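Local coordinates for 15-O-acetyltransferase (PDB 3FOT), which acetylates the 15-hydroxyl of trichothecene intermediates such as 15-deacetylcalonectrin during the biosynthesis of T-2 toxin in Fusarium sporotrichioides, at residues Q471-A477 against I492-Y498; W138-E143 against L276-V280. All blocks are in the same frame, centred on the assembly; numbering follows the deposited sequence.

Contact 1. Residues Q471-A477 against I492-Y498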
loop_
_atom_site.group_PDB
_atom_site.type_symbol
_atom_site.label_atom_id
_atom_site.label_comp_id
_atom_site.label_asym_id
_atom_site.label_seq_id
_atom_site.Cartn_x
_atom_site.Cartn_y
_atom_site.Cartn_z
ATOM N N GLN A 471 5.082 -9.587 -3.068
ATOM C CA GLN A 471 6.114 -9.332 -4.074
ATOM C C GLN A 471 6.406 -10.614 -4.854
ATOM O O GLN A 471 6.864 -11.611 -4.274
ATOM C CB GLN A 471 7.395 -8.802 -3.425
ATOM C CG GLN A 471 8.624 -8.736 -4.365
ATOM C CD GLN A 471 8.486 -7.699 -5.475
ATOM O OE1 GLN A 471 7.557 -7.748 -6.278
ATOM N NE2 GLN A 471 9.439 -6.767 -5.540
ATOM N N SER A 472 6.117 -10.564 -6.154
ATOM C CA SER A 472 6.376 -11.666 -7.069
ATOM C C SER A 472 7.493 -11.343 -8.076
ATOM O O SER A 472 7.831 -12.187 -8.909
ATOM C CB SER A 472 5.097 -11.972 -7.852
ATOM O OG SER A 472 4.770 -10.856 -8.701
ATOM N N LEU A 473 8.007 -10.118 -8.036
ATOM C CA LEU A 473 9.094 -9.703 -8.935
ATOM C C LEU A 473 10.413 -9.742 -8.164
ATOM O O LEU A 473 10.403 -9.763 -6.921
ATOM C CB LEU A 473 8.805 -8.322 -9.552
ATOM C CG LEU A 473 7.793 -8.336 -10.721
ATOM C CD1 LEU A 473 7.357 -6.935 -11.121
ATOM C CD2 LEU A 473 8.316 -9.115 -11.959
ATOM N N PRO A 474 11.548 -9.810 -8.880
ATOM C CA PRO A 474 12.814 -10.078 -8.222
ATOM C C PRO A 474 13.575 -8.854 -7.700
ATOM O O PRO A 474 14.783 -8.920 -7.569
ATOM C CB PRO A 474 13.618 -10.776 -9.320
ATOM C CG PRO A 474 13.157 -10.089 -10.562
ATOM C CD PRO A 474 11.689 -9.792 -10.350
ATOM N N TYR A 475 12.890 -7.747 -7.408
ATOM C CA TYR A 475 13.585 -6.611 -6.772
ATOM C C TYR A 475 13.178 -6.524 -5.308
ATOM O O TYR A 475 12.129 -7.033 -4.917
ATOM C CB TYR A 475 13.326 -5.269 -7.480
ATOM C CG TYR A 475 11.878 -4.889 -7.608
ATOM C CD1 TYR A 475 11.242 -4.109 -6.634
ATOM C CD2 TYR A 475 11.135 -5.291 -8.717
ATOM C CE1 TYR A 475 9.915 -3.740 -6.773
ATOM C CE2 TYR A 475 9.811 -4.952 -8.848
ATOM C CZ TYR A 475 9.198 -4.186 -7.876
ATOM O OH TYR A 475 7.876 -3.838 -8.032
ATOM N N LEU A 476 14.023 -5.889 -4.510
ATOM C CA LEU A 476 13.713 -5.674 -3.109
ATOM C C LEU A 476 12.807 -4.470 -3.078
ATOM O O LEU A 476 13.155 -3.418 -3.616
ATOM C CB LEU A 476 14.990 -5.399 -2.307
ATOM C CG LEU A 476 15.993 -6.552 -2.229
ATOM C CD1 LEU A 476 17.167 -6.129 -1.397
ATOM C CD2 LEU A 476 15.373 -7.839 -1.656
ATOM N N ALA A 477 11.622 -4.632 -2.492
ATOM C CA ALA A 477 10.690 -3.518 -2.409
ATOM C C ALA A 477 10.712 -3.033 -0.976
ATOM O O ALA A 477 10.277 -3.760 -0.075
ATOM C CB ALA A 477 9.279 -3.985 -2.787
ATOM N N ILE A 492 10.058 -6.208 1.305
ATOM C CA ILE A 492 9.346 -7.370 0.813
ATOM C C ILE A 492 10.113 -7.891 -0.393
ATOM O O ILE A 492 10.635 -7.108 -1.201
ATOM C CB ILE A 492 7.890 -7.056 0.438
ATOM C CG1 ILE A 492 7.162 -6.383 1.597
ATOM C CG2 ILE A 492 7.137 -8.313 0.090
ATOM C CD1 ILE A 492 6.953 -4.945 1.374
ATOM N N TYR A 493 10.219 -9.205 -0.461
ATOM C CA TYR A 493 11.003 -9.834 -1.501
ATOM C C TYR A 493 10.372 -11.161 -1.793
ATOM O O TYR A 493 9.496 -11.619 -1.045
ATOM C CB TYR A 493 12.451 -9.983 -1.060
ATOM C CG TYR A 493 12.707 -10.951 0.061
ATOM C CD1 TYR A 493 13.267 -12.199 -0.199
ATOM C CD2 TYR A 493 12.418 -10.619 1.393
ATOM C CE1 TYR A 493 13.518 -13.085 0.815
ATOM C CE2 TYR A 493 12.681 -11.500 2.414
ATOM C CZ TYR A 493 13.236 -12.732 2.116
ATOM O OH TYR A 493 13.493 -13.634 3.127
ATOM N N ASN A 494 10.774 -11.761 -2.902
ATOM C CA ASN A 494 10.340 -13.105 -3.193
ATOM C C ASN A 494 11.463 -14.059 -2.832
ATOM O O ASN A 494 12.603 -13.841 -3.241
ATOM C CB ASN A 494 9.965 -13.222 -4.657
ATOM C CG ASN A 494 9.194 -14.472 -4.926
ATOM O OD1 ASN A 494 9.785 -15.532 -5.122
ATOM N ND2 ASN A 494 7.866 -14.376 -4.852
ATOM N N ASP A 495 11.150 -15.119 -2.079
ATOM C CA ASP A 495 12.209 -15.984 -1.545
ATOM C C ASP A 495 12.865 -16.945 -2.533
ATOM O O ASP A 495 13.788 -17.673 -2.152
ATOM C CB ASP A 495 11.816 -16.685 -0.238
ATOM C CG ASP A 495 10.805 -17.805 -0.429
ATOM O OD1 ASP A 495 10.450 -18.147 -1.570
ATOM O OD2 ASP A 495 10.362 -18.372 0.598
ATOM N N ALA A 496 12.404 -16.928 -3.782
ATOM C CA ALA A 496 13.138 -17.572 -4.867
ATOM C C ALA A 496 14.383 -16.763 -5.234
ATOM O O ALA A 496 15.376 -17.322 -5.723
ATOM C CB ALA A 496 12.259 -17.713 -6.073
ATOM N N ASN A 497 14.319 -15.451 -4.996
ATOM C CA ASN A 497 15.294 -14.518 -5.577
ATOM C C ASN A 497 16.401 -14.080 -4.617
ATOM O O ASN A 497 17.503 -13.696 -5.060
ATOM C CB ASN A 497 14.578 -13.294 -6.159
ATOM C CG ASN A 497 13.458 -13.663 -7.111
ATOM O OD1 ASN A 497 12.359 -13.127 -7.006
ATOM N ND2 ASN A 497 13.723 -14.602 -8.039
ATOM N N TYR A 498 16.099 -14.117 -3.320
ATOM C CA TYR A 498 17.046 -13.748 -2.283
ATOM C C TYR A 498 16.920 -14.670 -1.083
ATOM O O TYR A 498 15.872 -15.254 -0.839
ATOM C CB TYR A 498 16.774 -12.318 -1.789
ATOM C CG TYR A 498 16.801 -11.305 -2.884
ATOM C CD1 TYR A 498 17.995 -10.646 -3.226
ATOM C CD2 TYR A 498 15.643 -10.997 -3.586
ATOM C CE1 TYR A 498 18.021 -9.702 -4.243
ATOM C CE2 TYR A 498 15.659 -10.049 -4.606
ATOM C CZ TYR A 498 16.844 -9.410 -4.928
ATOM O OH TYR A 498 16.868 -8.481 -5.945
HETATM O O HOH W 1 10.514 -12.924 -9.290
HETATM O O HOH W 2 12.204 -10.101 -4.806
HETATM O O HOH W 3 16.675 -5.636 -5.639
#

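Contact 2. Residues W138-E143 against L276-V280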
loop_
_atom_site.group_PDB
_atom_site.type_symbol
_atom_site.label_atom_id
_atom_site.label_comp_id
_atom_site.label_asym_id
_atom_site.label_seq_id
_atom_site.Cartn_x
_atom_site.Cartn_y
_atom_site.Cartn_z
ATOM N N TRP A 138 -0.282 -14.230 7.626
ATOM C CA TRP A 138 0.052 -13.864 6.248
ATOM C C TRP A 138 0.923 -14.966 5.629
ATOM O O TRP A 138 0.651 -15.463 4.522
ATOM C CB TRP A 138 0.782 -12.511 6.254
ATOM C CG TRP A 138 1.372 -12.145 4.908
ATOM C CD1 TRP A 138 0.701 -11.988 3.756
ATOM C CD2 TRP A 138 2.750 -11.918 4.614
ATOM N NE1 TRP A 138 1.578 -11.672 2.726
ATOM C CE2 TRP A 138 2.843 -11.634 3.233
ATOM C CE3 TRP A 138 3.916 -11.929 5.382
ATOM C CZ2 TRP A 138 4.050 -11.332 2.606
ATOM C CZ3 TRP A 138 5.128 -11.635 4.759
ATOM C CH2 TRP A 138 5.186 -11.340 3.383
ATOM N N SER A 139 1.979 -15.335 6.354
ATOM C CA SER A 139 2.904 -16.376 5.901
ATOM C C SER A 139 2.139 -17.658 5.575
ATOM O O SER A 139 2.350 -18.283 4.530
ATOM C CB SER A 139 3.966 -16.648 6.976
ATOM O OG SER A 139 4.850 -15.534 7.088
ATOM N N GLU A 140 1.234 -18.036 6.470
ATOM C CA GLU A 140 0.495 -19.272 6.325
ATOM C C GLU A 140 -0.430 -19.203 5.115
ATOM O O GLU A 140 -0.559 -20.174 4.364
ATOM C CB GLU A 140 -0.289 -19.526 7.612
ATOM C CG GLU A 140 -1.279 -20.627 7.510
ATOM C CD GLU A 140 -2.172 -20.680 8.722
ATOM O OE1 GLU A 140 -3.364 -21.022 8.542
ATOM O OE2 GLU A 140 -1.680 -20.366 9.828
ATOM N N MET A 141 -1.056 -18.043 4.916
ATOM C CA MET A 141 -1.983 -17.858 3.821
ATOM C C MET A 141 -1.255 -17.888 2.481
ATOM O O MET A 141 -1.730 -18.499 1.498
ATOM C CB MET A 141 -2.755 -16.545 3.997
ATOM C CG MET A 141 -3.793 -16.614 5.087
ATOM S SD MET A 141 -4.529 -14.961 5.349
ATOM C CE MET A 141 -5.412 -14.707 3.822
ATOM N N GLU A 142 -0.079 -17.283 2.455
ATOM C CA GLU A 142 0.712 -17.283 1.229
ATOM C C GLU A 142 1.271 -18.668 0.926
ATOM O O GLU A 142 1.258 -19.097 -0.233
ATOM C CB GLU A 142 1.786 -16.208 1.290
ATOM C CG GLU A 142 1.178 -14.812 1.183
ATOM C CD GLU A 142 0.379 -14.616 -0.109
ATOM O OE1 GLU A 142 0.782 -15.156 -1.170
ATOM O OE2 GLU A 142 -0.668 -13.949 -0.075
ATOM N N GLU A 143 1.709 -19.377 1.958
ATOM C CA GLU A 143 2.126 -20.784 1.790
ATOM C C GLU A 143 0.946 -21.661 1.320
ATOM O O GLU A 143 1.083 -22.448 0.367
ATOM C CB GLU A 143 2.778 -21.317 3.075
ATOM C CG GLU A 143 4.124 -20.657 3.393
ATOM C CD GLU A 143 4.548 -20.749 4.864
ATOM O OE1 GLU A 143 3.951 -21.560 5.624
ATOM O OE2 GLU A 143 5.485 -19.996 5.260
ATOM N N LEU A 276 7.717 -17.770 -2.849
ATOM C CA LEU A 276 6.766 -17.108 -1.957
ATOM C C LEU A 276 7.189 -15.694 -1.570
ATOM O O LEU A 276 8.381 -15.454 -1.392
ATOM C CB LEU A 276 6.594 -17.949 -0.689
ATOM C CG LEU A 276 5.936 -19.319 -0.927
ATOM C CD1 LEU A 276 6.015 -20.239 0.280
ATOM C CD2 LEU A 276 4.503 -19.113 -1.315
ATOM N N PRO A 277 6.204 -14.765 -1.410
ATOM C CA PRO A 277 6.565 -13.440 -0.892
ATOM C C PRO A 277 6.980 -13.533 0.558
ATOM O O PRO A 277 6.375 -14.298 1.338
ATOM C CB PRO A 277 5.264 -12.626 -1.035
ATOM C CG PRO A 277 4.184 -13.636 -1.025
ATOM C CD PRO A 277 4.757 -14.872 -1.687
ATOM N N ARG A 278 8.011 -12.778 0.927
ATOM C CA ARG A 278 8.464 -12.762 2.298
ATOM C C ARG A 278 8.758 -11.340 2.699
ATOM O O ARG A 278 8.840 -10.456 1.850
ATOM C CB ARG A 278 9.715 -13.610 2.497
ATOM C CG ARG A 278 9.567 -15.083 2.158
ATOM C CD ARG A 278 8.535 -15.787 3.023
ATOM N NE ARG A 278 8.562 -17.232 2.816
ATOM C CZ ARG A 278 7.790 -18.106 3.466
ATOM N NH1 ARG A 278 6.911 -17.693 4.367
ATOM N NH2 ARG A 278 7.902 -19.405 3.216
ATOM N N CYS A 279 8.908 -11.110 3.990
ATOM C CA CYS A 279 9.104 -9.767 4.523
ATOM C C CYS A 279 10.194 -9.741 5.604
ATOM O O CYS A 279 10.250 -10.651 6.404
ATOM C CB CYS A 279 7.768 -9.283 5.099
ATOM S SG CYS A 279 7.698 -7.547 5.510
ATOM N N VAL A 280 11.016 -8.690 5.641
ATOM C CA VAL A 280 11.939 -8.460 6.747
ATOM C C VAL A 280 11.629 -7.064 7.248
ATOM O O VAL A 280 11.559 -6.128 6.458
ATOM C CB VAL A 280 13.422 -8.568 6.323
ATOM C CG1 VAL A 280 14.321 -8.256 7.522
ATOM C CG2 VAL A 280 13.724 -9.960 5.812
HETATM O O HOH W 4 6.290 -15.069 5.204
#

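Contact 1. Residues Q471-A477 against I492-Y498
Tyr498 and Asn494 reach from 492-498 to carbonyls of the facing loop. The phenol OH of Tyr498 donates to Pro474 O at 2.7 Å, tilted 25° from the carbonyl plane; the oxygen lies at the edge of the ring, near its plane. One face of the same ring carries Leu476: its CD2 sits 3.7 Å from the ring centroid, almost on the normal, a CH-pi contact, and the same methyl also rests against Tyr493 CB. Asn494 ND2 gives Gln471 O a nearly straight bond of 3.0 Å, lying in the amide plane and on a lone pair of the carbonyl; CG anti to the backbone N (chi1 -166°) carries the amide over to the loop. Asn497 lays its amide against Pro474, OD1 3.5 Å from Pro474 CB, while ND2 donates to Gln271 O and Gly273 O. At the far end Ala477 and Ile492 form an antiparallel hydrogen-bonded pair, Ile492 N to Ala477 O 2.8 Å, and Ile492 CG2 packs on Gln471 CB.

Behind these contacts, Gln471 folds back on its own loop, bent at chi2 (68°): OE1 accepts from Leu473 N, while NE2 donates to Tyr475 O and lies over the face of the Tyr475 ring. Asn494 OD1 closes an Asx turn with Ala496 N and also accepts from Ala275 N, which helps fix its amide's rotation. One water accepts from Asn494 N and donates to Leu473 O and Tyr475 O.

The loop leads from strand 457-469 into strand 477-483 at Ala477; with strand 486-494 this makes a beta hairpin, and side-chain-to-backbone bonds clasp its open end. Helix 500-516 packs on Leu476 and Tyr493 through Val503, strand 435-441 meets Tyr475 and Ala477, and strand 277-283 lies beside Ile492 and Tyr493.

Contact 2. Residues W138-E143 against L276-V280
Trp138 and Glu143 on helix 138-143 face the strand 277-280, whose axis passes 9.3 Å from the helix axis and runs nearly antiparallel to it, at 161°. Trp138, with CG anti to the backbone N (chi1 171°), pushes its six-membered ring toward the strand: CZ3 lies 3.6 Å from Cys279 CB, and the carbonyl carbon of Arg278 stands at the ring's edge, near its plane. A turn further on, the Glu142 side chain crosses Pro277 at about a right angle, Glu142 OE1 3.7 Å from Pro277 CG, while its carboxylate also bonds Tyr54 and Arg145. Leu276 CD1 packs on Glu143 CG. Arg278 grips one oxygen end-on: NH1 and NH2 meet Glu143 OE2 at 2.9 and 3.2 Å, NH1 on its anti lone pair, NH2 from the same side but out of the carboxylate plane, the two flat groups turned 69° apart. A water also accepts from NH1. Arg278 NE turns instead to Asp495, so the guanidinium is shared between two carboxylates. In this BAHD-type acyltransferase, helix 134-147, packed through Met141 on strands 158-163 and 177-184 of the six-stranded sheet, meets an edge strand, 277-283, of a mixed four-stranded sheet, away from the 15-deacetylcalonectrin site.

How the contacts relate
From the N terminus, helix 134-147 is the first of the four partners to appear, and contact 2 closes a long loop of 132 residues when strand 277-283 returns to it. Contact 1 opens only later and closes a short one, in which the hairpin of strands 477-483 and 486-494 fills most of the 14 intervening residues. The loops therefore follow in series, neither nesting nor crossing. They meet side by side in the four-stranded sheet, where 277-283 neighbours 486-494: Tyr493 O lies 2.7 Å from Arg278 N, a probable hydrogen bond. Strand 277-283 is the common element, touching helix 134-147 in contact 2 and pairing with strand 486-494, which carries contact 1.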